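Side-chain contacts in sylvaticin (Pythium sylvaticum, PDB 2POS), which is a secreted, alpha-elicitin-like protein that probably binds sterols and elicits plant defence responses, as relatives in the elicitin family do: residues T10-L15 with L36-Y41; A16-N21 with F57-A62; S31-L36 with K83-E88; E45-M50 with T87-S92. One frame throughout, in Å; residues are numbered along the deposited sequence.

How the contacts relate
Contact 3 lies at the core, its centre about 2 Å from the centre of the chain, and all three touching residues are buried. The other three are partly buried and lie farther out. Contacts 3 and 4 both use helix 82-92 and meet where Trp33 touches Met50; contacts 1 and 3 share Leu36 and are joined by a Trp33 to Gly40 hydrogen bond. Contact 2 reaches contact 1 through Leu18 and contact 4 through Ile60 and Phe57. No hydrogen bond crosses any contact. Contact 1 is aliphatic with one aromatic edge; contact 2 is methyls plus an amide nitrogen; contact 3 sets a methyl on indole and thioether; contact 4 joins Leu47 and Met50 to phenyl and hydroxyl.

Contact 1: T10-L15 with L36-Y41; sequences TEFFKL and LPPAGY
Leu15 and Leu36 make the tighter part of this contact, where the residues of and just after the short helix 10-13 meet the long loop between helix 22-31 and helix 44-51, which probably corresponds to the omega loop of the elicitin fold. One methyl of Leu36 does the work: CD2 lies 3.9 Å from Leu15 CD1, and the same Leu36 CD2 is 4.1 Å from Leu15 CB. Both leucines hold CG beside the backbone N, with chi1 of -55° for Leu15, and the two branched ends cross at a slant. Leu15 is buried, while Leu36, on the loop, is partly exposed.

The second meeting is looser. Phe12 brings the edge of its ring to Pro38, with CE2 4.4 Å from Pro38 CG and the proline carbon close to the ring plane, so Pro38 meets the edge, not a face. Phe12 is itself partly exposed. Both residues also pack on strand 73-75, Phe12 through Leu73 and Pro38 through Phe75. The loop enters this region through a cis peptide bond before Pro37.

No hydrogen bond crosses the contact. On the helical side the buried carboxylate of Glu11 is held by two residues, Asn69 N at OE2 and Lys14, which also donates to Asn67 O and pairs chiefly with OE1. Lys14 NZ sits 2.9 Å from Glu11 OE1 on the syn side, 28° out of the carboxylate plane.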
loop_
_atom_site.group_PDB
_atom_site.type_symbol
_atom_site.label_atom_id
_atom_site.label_comp_id
_atom_site.label_asym_id
_atom_site.label_seq_id
_atom_site.Cartn_x
_atom_site.Cartn_y
_atom_site.Cartn_z
ATOM N N THR A 10 8.727 -0.381 13.832
ATOM C CA THR A 10 9.623 -1.211 13.022
ATOM C C THR A 10 8.953 -1.744 11.754
ATOM O O THR A 10 9.622 -2.074 10.776
ATOM C CB THR A 10 10.230 -2.384 13.837
ATOM O OG1 THR A 10 9.190 -3.110 14.500
ATOM C CG2 THR A 10 11.227 -1.867 14.871
ATOM N N GLU A 11 7.622 -1.808 11.764
ATOM C CA GLU A 11 6.878 -2.203 10.580
ATOM C C GLU A 11 7.194 -1.283 9.398
ATOM O O GLU A 11 7.255 -1.751 8.267
ATOM C CB GLU A 11 5.377 -2.227 10.874
ATOM C CG GLU A 11 4.502 -2.801 9.765
ATOM C CD GLU A 11 4.549 -4.320 9.650
ATOM O OE1 GLU A 11 5.109 -5.002 10.531
ATOM O OE2 GLU A 11 3.999 -4.836 8.659
ATOM N N PHE A 12 7.401 0.013 9.652
ATOM C CA PHE A 12 7.762 0.949 8.580
ATOM C C PHE A 12 9.028 0.490 7.874
ATOM O O PHE A 12 9.132 0.581 6.649
ATOM C CB PHE A 12 8.002 2.375 9.102
ATOM C CG PHE A 12 6.751 3.158 9.371
ATOM C CD1 PHE A 12 6.303 3.340 10.676
ATOM C CD2 PHE A 12 6.027 3.730 8.327
ATOM C CE1 PHE A 12 5.151 4.078 10.942
ATOM C CE2 PHE A 12 4.859 4.462 8.583
ATOM C CZ PHE A 12 4.428 4.637 9.888
ATOM N N PHE A 13 9.991 -0.016 8.643
ATOM C CA PHE A 13 11.286 -0.377 8.066
ATOM C C PHE A 13 11.180 -1.508 7.054
ATOM O O PHE A 13 12.011 -1.619 6.148
ATOM C CB PHE A 13 12.318 -0.710 9.150
ATOM C CG PHE A 13 12.580 0.424 10.122
ATOM C CD1 PHE A 13 12.768 0.152 11.475
ATOM C CD2 PHE A 13 12.661 1.747 9.688
ATOM C CE1 PHE A 13 13.013 1.180 12.381
ATOM C CE2 PHE A 13 12.915 2.780 10.594
ATOM C CZ PHE A 13 13.094 2.485 11.943
ATOM N N LYS A 14 10.143 -2.340 7.190
ATOM C CA LYS A 14 9.889 -3.406 6.218
ATOM C C LYS A 14 9.661 -2.875 4.807
ATOM O O LYS A 14 9.894 -3.594 3.835
ATOM C CB LYS A 14 8.645 -4.208 6.599
ATOM C CG LYS A 14 8.789 -5.153 7.758
ATOM C CD LYS A 14 7.471 -5.909 7.868
ATOM C CE LYS A 14 7.424 -6.774 9.089
ATOM N NZ LYS A 14 6.081 -7.420 9.159
ATOM N N LEU A 15 9.176 -1.642 4.707
ATOM C CA LEU A 15 8.834 -1.043 3.419
ATOM C C LEU A 15 10.046 -0.555 2.620
ATOM O O LEU A 15 9.895 -0.155 1.468
ATOM C CB LEU A 15 7.853 0.116 3.623
ATOM C CG LEU A 15 6.561 -0.186 4.386
ATOM C CD1 LEU A 15 5.794 1.115 4.594
ATOM C CD2 LEU A 15 5.714 -1.209 3.658
ATOM N N LEU A 36 4.576 5.778 -0.084
ATOM C CA LEU A 36 5.676 6.379 0.678
ATOM C C LEU A 36 5.805 7.880 0.386
ATOM O O LEU A 36 6.195 8.265 -0.717
ATOM C CB LEU A 36 7.012 5.686 0.375
ATOM C CG LEU A 36 7.178 4.189 0.643
ATOM C CD1 LEU A 36 8.575 3.749 0.248
ATOM C CD2 LEU A 36 6.903 3.852 2.092
ATOM N N PRO A 37 5.460 8.741 1.360
ATOM C CA PRO A 37 4.852 8.449 2.656
ATOM C C PRO A 37 3.417 7.966 2.458
ATOM O O PRO A 37 2.781 8.339 1.474
ATOM C CB PRO A 37 4.839 9.813 3.368
ATOM C CG PRO A 37 5.640 10.726 2.540
ATOM C CD PRO A 37 5.670 10.185 1.159
ATOM N N PRO A 38 2.900 7.151 3.388
ATOM C CA PRO A 38 1.561 6.593 3.164
ATOM C C PRO A 38 0.435 7.620 3.276
ATOM O O PRO A 38 0.332 8.325 4.290
ATOM C CB PRO A 38 1.439 5.527 4.258
ATOM C CG PRO A 38 2.343 5.998 5.342
ATOM C CD PRO A 38 3.497 6.682 4.649
ATOM N N ALA A 39 -0.398 7.695 2.236
ATOM C CA ALA A 39 -1.607 8.519 2.255
ATOM C C ALA A 39 -2.802 7.788 2.861
ATOM O O ALA A 39 -3.811 8.420 3.201
ATOM C CB ALA A 39 -1.946 8.989 0.857
ATOM N N GLY A 40 -2.691 6.464 2.981
ATOM C CA GLY A 40 -3.803 5.637 3.449
ATOM C C GLY A 40 -4.340 4.734 2.357
ATOM O O GLY A 40 -3.587 4.275 1.494
ATOM N N TYR A 41 -5.641 4.465 2.393
ATOM C CA TYR A 41 -6.253 3.629 1.370
ATOM C C TYR A 41 -6.539 4.465 0.140
ATOM O O TYR A 41 -6.896 5.640 0.271
ATOM C CB TYR A 41 -7.549 2.982 1.870
ATOM C CG TYR A 41 -7.343 2.078 3.061
ATOM C CD1 TYR A 41 -7.715 2.491 4.332
ATOM C CD2 TYR A 41 -6.757 0.823 2.911
ATOM C CE1 TYR A 41 -7.521 1.668 5.432
ATOM C CE2 TYR A 41 -6.555 -0.013 4.001
ATOM C CZ TYR A 41 -6.942 0.417 5.257
ATOM O OH TYR A 41 -6.750 -0.400 6.342
#

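Contact 2: A16-N21 with F57-A62; sequences APLASN and FTLIDA
Leu18 and Ala62 mark the nearest approach of the two backbones, CA to CA 7.4 Å, where 16-19, in the loop between helix 10-13 and helix 22-31 and helical in phi and psi but without the regular bonds, passes helix 54-64 of the elicitin fold. The side chains then meet in two places. Leu18 sends CD2 toward two residues of the helix, lying 4.0 Å from Leu59 CD1; that same Leu18 methyl is 4.2 Å from Ala62 CB. Leu59 holds CG anti to its own nitrogen (chi1 174°), which carries the CD1 branch toward Leu18, and the two leucines cross at about a right angle.

Asn21 comes to the same alanine with its amide: ND2 is 3.5 Å from Ala62 CB, a plain touch of nitrogen on methyl. The other end of the amide has a proper task. Asn21 is the N-cap of helix 22-31, and its OD1 accepts from Ala23 N. With OD1 held by that bond, the rotation of the amide is fixed, which leaves ND2 on the alanine side. Farther in, Leu59 also touches Leu24 and Cys27 of helix 22-31, and Leu18 touches Met35.

No hydrogen bond joins the two segments, so apolar packing, with the Asn21 amide against Ala62, joins them. The carbonyl end of that amide serves the N-cap of helix 22-31, while across this contact its nitrogen only touches a methyl.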
loop_
_atom_site.group_PDB
_atom_site.type_symbol
_atom_site.label_atom_id
_atom_site.label_comp_id
_atom_site.label_asym_id
_atom_site.label_seq_id
_atom_site.Cartn_x
_atom_site.Cartn_y
_atom_site.Cartn_z
ATOM N N ALA A 16 11.236 -0.599 3.218
ATOM C CA ALA A 16 12.437 0.002 2.603
ATOM C C ALA A 16 12.720 -0.441 1.158
ATOM O O ALA A 16 13.040 0.396 0.310
ATOM C CB ALA A 16 13.666 -0.214 3.490
ATOM N N PRO A 17 12.578 -1.747 0.859
ATOM C CA PRO A 17 12.831 -2.172 -0.532
ATOM C C PRO A 17 11.999 -1.436 -1.588
ATOM O O PRO A 17 12.421 -1.332 -2.748
ATOM C CB PRO A 17 12.455 -3.657 -0.507
ATOM C CG PRO A 17 12.706 -4.070 0.885
ATOM C CD PRO A 17 12.232 -2.901 1.709
ATOM N N LEU A 18 10.828 -0.925 -1.209
ATOM C CA LEU A 18 9.968 -0.267 -2.190
ATOM C C LEU A 18 10.627 0.958 -2.819
ATOM O O LEU A 18 10.366 1.264 -3.977
ATOM C CB LEU A 18 8.620 0.119 -1.583
ATOM C CG LEU A 18 7.789 -1.007 -0.965
ATOM C CD1 LEU A 18 6.516 -0.392 -0.455
ATOM C CD2 LEU A 18 7.498 -2.109 -1.983
ATOM N N ALA A 19 11.491 1.638 -2.067
ATOM C CA ALA A 19 12.093 2.886 -2.564
ATOM C C ALA A 19 13.030 2.674 -3.747
ATOM O O ALA A 19 13.286 3.602 -4.510
ATOM C CB ALA A 19 12.820 3.626 -1.442
ATOM N N SER A 20 13.543 1.456 -3.878
ATOM C CA SER A 20 14.431 1.097 -4.981
ATOM C C SER A 20 13.702 0.223 -6.007
ATOM O O SER A 20 14.324 -0.382 -6.879
ATOM C CB SER A 20 15.683 0.394 -4.444
ATOM O OG SER A 20 15.338 -0.669 -3.579
ATOM N N ASN A 21 12.378 0.186 -5.909
ATOM C CA ASN A 21 11.566 -0.548 -6.866
ATOM C C ASN A 21 10.872 0.443 -7.800
ATOM O O ASN A 21 10.064 1.248 -7.349
ATOM C CB ASN A 21 10.540 -1.425 -6.142
ATOM C CG ASN A 21 9.794 -2.357 -7.084
ATOM O OD1 ASN A 21 9.537 -2.023 -8.243
ATOM N ND2 ASN A 21 9.436 -3.538 -6.582
ATOM N N PHE A 57 -0.064 -3.328 -9.909
ATOM C CA PHE A 57 -0.114 -4.754 -9.565
ATOM C C PHE A 57 1.266 -5.266 -9.158
ATOM O O PHE A 57 1.396 -6.025 -8.199
ATOM C CB PHE A 57 -0.680 -5.575 -10.724
ATOM C CG PHE A 57 -2.132 -5.307 -10.990
ATOM C CD1 PHE A 57 -2.522 -4.216 -11.764
ATOM C CD2 PHE A 57 -3.115 -6.136 -10.454
ATOM C CE1 PHE A 57 -3.868 -3.953 -12.005
ATOM C CE2 PHE A 57 -4.469 -5.882 -10.699
ATOM C CZ PHE A 57 -4.841 -4.793 -11.472
ATOM N N THR A 58 2.293 -4.840 -9.892
ATOM C CA THR A 58 3.673 -5.170 -9.552
ATOM C C THR A 58 4.025 -4.644 -8.163
ATOM O O THR A 58 4.614 -5.366 -7.346
ATOM C CB THR A 58 4.655 -4.606 -10.605
ATOM O OG1 THR A 58 4.277 -5.104 -11.897
ATOM C CG2 THR A 58 6.101 -5.024 -10.301
ATOM N N LEU A 59 3.654 -3.396 -7.896
ATOM C CA LEU A 59 3.915 -2.793 -6.601
ATOM C C LEU A 59 3.220 -3.563 -5.484
ATOM O O LEU A 59 3.838 -3.882 -4.466
ATOM C CB LEU A 59 3.470 -1.325 -6.579
ATOM C CG LEU A 59 3.578 -0.643 -5.213
ATOM C CD1 LEU A 59 5.014 -0.631 -4.699
ATOM C CD2 LEU A 59 3.020 0.776 -5.283
ATOM N N ILE A 60 1.935 -3.852 -5.669
ATOM C CA ILE A 60 1.171 -4.576 -4.655
ATOM C C ILE A 60 1.776 -5.949 -4.355
ATOM O O ILE A 60 1.891 -6.341 -3.191
ATOM C CB ILE A 60 -0.344 -4.643 -5.031
ATOM C CG1 ILE A 60 -0.980 -3.244 -4.905
ATOM C CG2 ILE A 60 -1.082 -5.734 -4.229
ATOM C CD1 ILE A 60 -1.124 -2.672 -3.495
ATOM N N ASP A 61 2.213 -6.655 -5.398
ATOM C CA ASP A 61 2.891 -7.935 -5.203
ATOM C C ASP A 61 4.221 -7.761 -4.460
ATOM O O ASP A 61 4.586 -8.600 -3.629
ATOM C CB ASP A 61 3.092 -8.662 -6.539
ATOM C CG ASP A 61 1.788 -9.179 -7.129
ATOM O OD1 ASP A 61 0.750 -9.142 -6.436
ATOM O OD2 ASP A 61 1.797 -9.622 -8.296
ATOM N N ALA A 62 4.936 -6.672 -4.749
ATOM C CA ALA A 62 6.194 -6.371 -4.057
ATOM C C ALA A 62 5.971 -6.078 -2.566
ATOM O O ALA A 62 6.805 -6.436 -1.727
ATOM C CB ALA A 62 6.916 -5.215 -4.733
#

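Contact 3: S31-L36 with K83-E88; sequences SGWQML and KKLVTE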
loop_
_atom_site.group_PDB
_atom_site.type_symbol
_atom_site.label_atom_id
_atom_site.label_comp_id
_atom_site.label_asym_id
_atom_site.label_seq_id
_atom_site.Cartn_x
_atom_site.Cartn_y
_atom_site.Cartn_z
ATOM N N SER A 31 -1.481 7.158 -10.469
ATOM C CA SER A 31 -2.744 7.122 -9.732
ATOM C C SER A 31 -2.978 8.305 -8.800
ATOM O O SER A 31 -4.126 8.609 -8.473
ATOM C CB SER A 31 -2.836 5.823 -8.926
ATOM O OG SER A 31 -1.879 5.812 -7.890
ATOM N N GLY A 32 -1.897 8.948 -8.354
ATOM C CA GLY A 32 -1.999 9.991 -7.339
ATOM C C GLY A 32 -2.075 9.443 -5.920
ATOM O O GLY A 32 -2.104 10.221 -4.957
ATOM N N TRP A 33 -2.142 8.114 -5.793
ATOM C CA TRP A 33 -2.093 7.449 -4.482
ATOM C C TRP A 33 -0.653 7.270 -4.036
ATOM O O TRP A 33 0.188 6.818 -4.814
ATOM C CB TRP A 33 -2.781 6.082 -4.524
ATOM C CG TRP A 33 -2.578 5.260 -3.280
ATOM C CD1 TRP A 33 -3.173 5.452 -2.069
ATOM C CD2 TRP A 33 -1.722 4.118 -3.128
ATOM N NE1 TRP A 33 -2.748 4.500 -1.168
ATOM C CE2 TRP A 33 -1.855 3.670 -1.794
ATOM C CE3 TRP A 33 -0.858 3.432 -3.990
ATOM C CZ2 TRP A 33 -1.154 2.563 -1.301
ATOM C CZ3 TRP A 33 -0.158 2.329 -3.500
ATOM C CH2 TRP A 33 -0.316 1.904 -2.172
ATOM N N GLN A 34 -0.377 7.597 -2.777
ATOM C CA GLN A 34 0.976 7.479 -2.246
ATOM C C GLN A 34 1.092 6.375 -1.202
ATOM O O GLN A 34 0.270 6.284 -0.287
ATOM C CB GLN A 34 1.454 8.812 -1.658
ATOM C CG GLN A 34 1.219 10.041 -2.562
ATOM C CD GLN A 34 1.851 9.918 -3.951
ATOM O OE1 GLN A 34 1.213 10.219 -4.972
ATOM N NE2 GLN A 34 3.105 9.483 -3.995
ATOM N N MET A 35 2.129 5.550 -1.356
ATOM C CA MET A 35 2.496 4.525 -0.382
ATOM C C MET A 35 3.631 5.047 0.505
ATOM O O MET A 35 3.649 4.779 1.701
ATOM C CB MET A 35 2.913 3.231 -1.094
ATOM C CG MET A 35 3.320 2.067 -0.177
ATOM S SD MET A 35 1.937 1.361 0.764
ATOM C CE MET A 35 2.321 1.879 2.443
ATOM N N LEU A 36 4.576 5.778 -0.084
ATOM C CA LEU A 36 5.676 6.379 0.678
ATOM C C LEU A 36 5.805 7.880 0.386
ATOM O O LEU A 36 6.195 8.265 -0.717
ATOM C CB LEU A 36 7.012 5.686 0.375
ATOM C CG LEU A 36 7.178 4.189 0.643
ATOM C CD1 LEU A 36 8.575 3.749 0.248
ATOM C CD2 LEU A 36 6.903 3.852 2.092
ATOM N N LYS A 83 -1.516 -4.974 5.210
ATOM C CA LYS A 83 -1.850 -6.333 4.781
ATOM C C LYS A 83 -3.256 -6.380 4.171
ATOM O O LYS A 83 -3.476 -7.025 3.143
ATOM C CB LYS A 83 -1.711 -7.330 5.931
ATOM C CG LYS A 83 -1.702 -8.779 5.471
ATOM C CD LYS A 83 -1.518 -9.737 6.636
ATOM C CE LYS A 83 -1.583 -11.170 6.150
ATOM N NZ LYS A 83 -1.514 -12.125 7.298
ATOM N N LYS A 84 -4.202 -5.686 4.799
ATOM C CA LYS A 84 -5.546 -5.546 4.237
ATOM C C LYS A 84 -5.477 -4.928 2.845
ATOM O O LYS A 84 -6.041 -5.463 1.889
ATOM C CB LYS A 84 -6.403 -4.687 5.153
ATOM C CG LYS A 84 -7.810 -4.410 4.631
ATOM C CD LYS A 84 -8.550 -3.590 5.666
ATOM C CE LYS A 84 -9.990 -3.366 5.286
ATOM N NZ LYS A 84 -10.619 -2.515 6.325
ATOM N N LEU A 85 -4.765 -3.807 2.743
ATOM C CA LEU A 85 -4.643 -3.085 1.484
ATOM C C LEU A 85 -4.205 -4.014 0.367
ATOM O O LEU A 85 -4.852 -4.091 -0.692
ATOM C CB LEU A 85 -3.632 -1.938 1.642
ATOM C CG LEU A 85 -3.088 -1.310 0.349
ATOM C CD1 LEU A 85 -4.161 -0.466 -0.282
ATOM C CD2 LEU A 85 -1.821 -0.490 0.627
ATOM N N VAL A 86 -3.115 -4.734 0.598
ATOM C CA VAL A 86 -2.506 -5.497 -0.493
ATOM C C VAL A 86 -3.271 -6.777 -0.801
ATOM O O VAL A 86 -3.277 -7.226 -1.939
ATOM C CB VAL A 86 -0.984 -5.771 -0.288
ATOM C CG1 VAL A 86 -0.236 -4.462 -0.175
ATOM C CG2 VAL A 86 -0.724 -6.664 0.926
ATOM N N THR A 87 -3.925 -7.352 0.209
ATOM C CA THR A 87 -4.664 -8.598 0.020
ATOM C C THR A 87 -5.960 -8.324 -0.739
ATOM O O THR A 87 -6.349 -9.099 -1.618
ATOM C CB THR A 87 -4.952 -9.283 1.364
ATOM O OG1 THR A 87 -3.716 -9.518 2.049
ATOM C CG2 THR A 87 -5.655 -10.614 1.154
ATOM N N GLU A 88 -6.602 -7.204 -0.419
ATOM C CA GLU A 88 -7.879 -6.857 -1.033
ATOM C C GLU A 88 -7.761 -6.138 -2.373
ATOM O O GLU A 88 -8.765 -5.982 -3.078
ATOM C CB GLU A 88 -8.732 -6.041 -0.062
ATOM C CG GLU A 88 -9.193 -6.857 1.145
ATOM C CD GLU A 88 -10.233 -6.158 1.991
ATOM O OE1 GLU A 88 -10.324 -4.909 1.942
ATOM O OE2 GLU A 88 -10.963 -6.875 2.716
#
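Trp33 and Leu85 each hold CG anti to the backbone nitrogen, with chi1 of 171° and 164°, so the two side chains reach out from opposite directions and meet in the middle of the protein. Met35 also starts extended, then bends at its second and third torsions, which carries its sulfur alongside Leu85.

One methyl, Leu85 CD2, makes the closest touches: it lies 3.7 Å from Trp33 CZ2 and 4.0 Å from Trp33 CH2, on the six-membered part of the indole, approached obliquely. Met35 SD passes the same Leu85 CD2 at 4.2 Å, the two chains sliding by each other in opposite directions. The backbone N of Met35 stands 4.2 Å above the plane of the Trp33 ring, over its centre, so the loop folds back across one face of its own tryptophan.

Polar bonds set the indole in place. Trp33 NE1 donates to Gly40 O, which satisfies the nitrogen of this buried ring. At the root of the side chain, Trp33 N donates to Ser31 OG over 3.1 Å at a fairly straight 156°, forming an ST turn just as the chain leaves helix 22-31 through Gly32, whose phi is positive.

Trp33 also touches Met50 of helix 44-51 and Leu59 of helix 54-64, Met35 packs on Leu24 of helix 22-31, and Leu85 looks in from helix 82-92, so four helices of the elicitin fold converge around this loop.

Contact 4: E45-M50 with T87-S92; sequences EQLKLM and TEFEPS
Ser92 OG donates to Phe89 O over 2.6 Å, in the carbonyl plane and on a lone pair, with a C=O to donor angle of 127°; Ser92 N adds a weak bond to the same Phe89 oxygen. This C-terminal part of helix 82-92 packs nearly at right angles on helix 44-51 in the elicitin fold: the axes of the short segments approach to 10.8 Å and cross at -79°. Helix 82-92 is kinked here, where Pro91 N has no bond to the turn before.

Leu47 faces the hydroxyl with both branches, CD1 and CD2 each 3.5 Å from Ser92 OG. These are van der Waals touches of methyls on a hydroxyl that already donates within its own helix. Leu47 CD1 also reaches Phe89, whose ring leaves the backbone with CG anti to the nitrogen (chi1 174°) and slides past the leucine in the opposite direction. Phe57 of helix 54-64 meets the Phe89 ring edge-to-face.

The disulfide between Cys51 and Cys93 comes directly after both segments and ties their ends covalently. Just before that bond, Met50 bends at its third torsion and brings its terminal methyl obliquely onto the buried ring. Its CB closes in on the ring as well, at 3.8 Å from Phe89 CE1, while Met50 CE lies 3.6 Å from that same Phe89 CE1.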
loop_
_atom_site.group_PDB
_atom_site.type_symbol
_atom_site.label_atom_id
_atom_site.label_comp_id
_atom_site.label_asym_id
_atom_site.label_seq_id
_atom_site.Cartn_x
_atom_site.Cartn_y
_atom_site.Cartn_z
ATOM N N GLU A 45 -11.340 7.019 -7.029
ATOM C CA GLU A 45 -10.720 7.623 -8.212
ATOM C C GLU A 45 -9.303 7.096 -8.405
ATOM O O GLU A 45 -8.912 6.752 -9.518
ATOM C CB GLU A 45 -10.699 9.155 -8.105
ATOM C CG GLU A 45 -12.073 9.820 -8.237
ATOM C CD GLU A 45 -12.901 9.834 -6.948
ATOM O OE1 GLU A 45 -12.405 9.427 -5.878
ATOM O OE2 GLU A 45 -14.070 10.271 -7.011
ATOM N N GLN A 46 -8.546 7.040 -7.311
ATOM C CA GLN A 46 -7.174 6.535 -7.343
ATOM C C GLN A 46 -7.143 5.058 -7.668
ATOM O O GLN A 46 -6.324 4.616 -8.478
ATOM C CB GLN A 46 -6.470 6.800 -6.013
ATOM C CG GLN A 46 -6.141 8.269 -5.793
ATOM C CD GLN A 46 -5.823 8.591 -4.346
ATOM O OE1 GLN A 46 -5.990 7.757 -3.456
ATOM N NE2 GLN A 46 -5.372 9.817 -4.102
ATOM N N LEU A 47 -8.051 4.303 -7.051
ATOM C CA LEU A 47 -8.142 2.867 -7.297
ATOM C C LEU A 47 -8.413 2.552 -8.773
ATOM O O LEU A 47 -7.801 1.646 -9.345
ATOM C CB LEU A 47 -9.211 2.230 -6.400
ATOM C CG LEU A 47 -9.334 0.708 -6.462
ATOM C CD1 LEU A 47 -8.023 0.034 -6.050
ATOM C CD2 LEU A 47 -10.474 0.238 -5.560
ATOM N N LYS A 48 -9.340 3.300 -9.376
ATOM C CA LYS A 48 -9.645 3.200 -10.804
ATOM C C LYS A 48 -8.367 3.273 -11.630
ATOM O O LYS A 48 -8.123 2.436 -12.503
ATOM C CB LYS A 48 -10.578 4.348 -11.214
ATOM C CG LYS A 48 -11.061 4.320 -12.665
ATOM C CD LYS A 48 -12.448 3.708 -12.814
ATOM C CE LYS A 48 -12.374 2.225 -13.164
ATOM N NZ LYS A 48 -13.717 1.626 -13.413
ATOM N N LEU A 49 -7.563 4.291 -11.344
ATOM C CA LEU A 49 -6.295 4.491 -12.031
ATOM C C LEU A 49 -5.309 3.357 -11.758
ATOM O O LEU A 49 -4.682 2.850 -12.679
ATOM C CB LEU A 49 -5.693 5.842 -11.647
ATOM C CG LEU A 49 -6.356 7.059 -12.310
ATOM C CD1 LEU A 49 -6.100 8.333 -11.516
ATOM C CD2 LEU A 49 -5.868 7.208 -13.748
ATOM N N MET A 50 -5.204 2.945 -10.494
ATOM C CA MET A 50 -4.310 1.848 -10.111
ATOM C C MET A 50 -4.662 0.557 -10.838
ATOM O O MET A 50 -3.778 -0.149 -11.329
ATOM C CB MET A 50 -4.382 1.602 -8.603
ATOM C CG MET A 50 -3.737 2.684 -7.769
ATOM S SD MET A 50 -4.007 2.420 -6.009
ATOM C CE MET A 50 -2.846 1.096 -5.691
ATOM N N THR A 87 -3.925 -7.352 0.209
ATOM C CA THR A 87 -4.664 -8.598 0.020
ATOM C C THR A 87 -5.960 -8.324 -0.739
ATOM O O THR A 87 -6.349 -9.099 -1.618
ATOM C CB THR A 87 -4.952 -9.283 1.364
ATOM O OG1 THR A 87 -3.716 -9.518 2.049
ATOM C CG2 THR A 87 -5.655 -10.614 1.154
ATOM N N GLU A 88 -6.602 -7.204 -0.419
ATOM C CA GLU A 88 -7.879 -6.857 -1.033
ATOM C C GLU A 88 -7.761 -6.138 -2.373
ATOM O O GLU A 88 -8.765 -5.982 -3.078
ATOM C CB GLU A 88 -8.732 -6.041 -0.062
ATOM C CG GLU A 88 -9.193 -6.857 1.145
ATOM C CD GLU A 88 -10.233 -6.158 1.991
ATOM O OE1 GLU A 88 -10.324 -4.909 1.942
ATOM O OE2 GLU A 88 -10.963 -6.875 2.716
ATOM N N PHE A 89 -6.549 -5.709 -2.734
ATOM C CA PHE A 89 -6.365 -4.890 -3.929
ATOM C C PHE A 89 -6.889 -5.541 -5.214
ATOM O O PHE A 89 -7.745 -4.970 -5.892
ATOM C CB PHE A 89 -4.901 -4.455 -4.105
ATOM C CG PHE A 89 -4.653 -3.721 -5.397
ATOM C CD1 PHE A 89 -5.079 -2.407 -5.560
ATOM C CD2 PHE A 89 -4.040 -4.369 -6.467
ATOM C CE1 PHE A 89 -4.871 -1.738 -6.765
ATOM C CE2 PHE A 89 -3.835 -3.707 -7.672
ATOM C CZ PHE A 89 -4.255 -2.392 -7.817
ATOM N N GLU A 90 -6.389 -6.724 -5.555
ATOM C CA GLU A 90 -6.761 -7.338 -6.840
ATOM C C GLU A 90 -8.283 -7.526 -6.993
ATOM O O GLU A 90 -8.854 -7.079 -7.992
ATOM C CB GLU A 90 -6.018 -8.651 -7.075
ATOM C CG GLU A 90 -4.600 -8.505 -7.570
ATOM C CD GLU A 90 -4.068 -9.815 -8.132
ATOM O OE1 GLU A 90 -3.314 -10.506 -7.420
ATOM O OE2 GLU A 90 -4.435 -10.170 -9.275
ATOM N N PRO A 91 -8.950 -8.171 -6.006
ATOM C CA PRO A 91 -10.412 -8.284 -6.121
ATOM C C PRO A 91 -11.154 -6.942 -6.149
ATOM O O PRO A 91 -12.262 -6.876 -6.676
ATOM C CB PRO A 91 -10.826 -9.086 -4.875
ATOM C CG PRO A 91 -9.586 -9.662 -4.330
ATOM C CD PRO A 91 -8.432 -8.845 -4.803
ATOM N N SER A 92 -10.555 -5.888 -5.596
ATOM C CA SER A 92 -11.215 -4.574 -5.549
ATOM C C SER A 92 -11.297 -3.947 -6.943
ATOM O O SER A 92 -12.065 -3.008 -7.158
ATOM C CB SER A 92 -10.518 -3.626 -4.568
ATOM O OG SER A 92 -9.356 -3.029 -5.128
#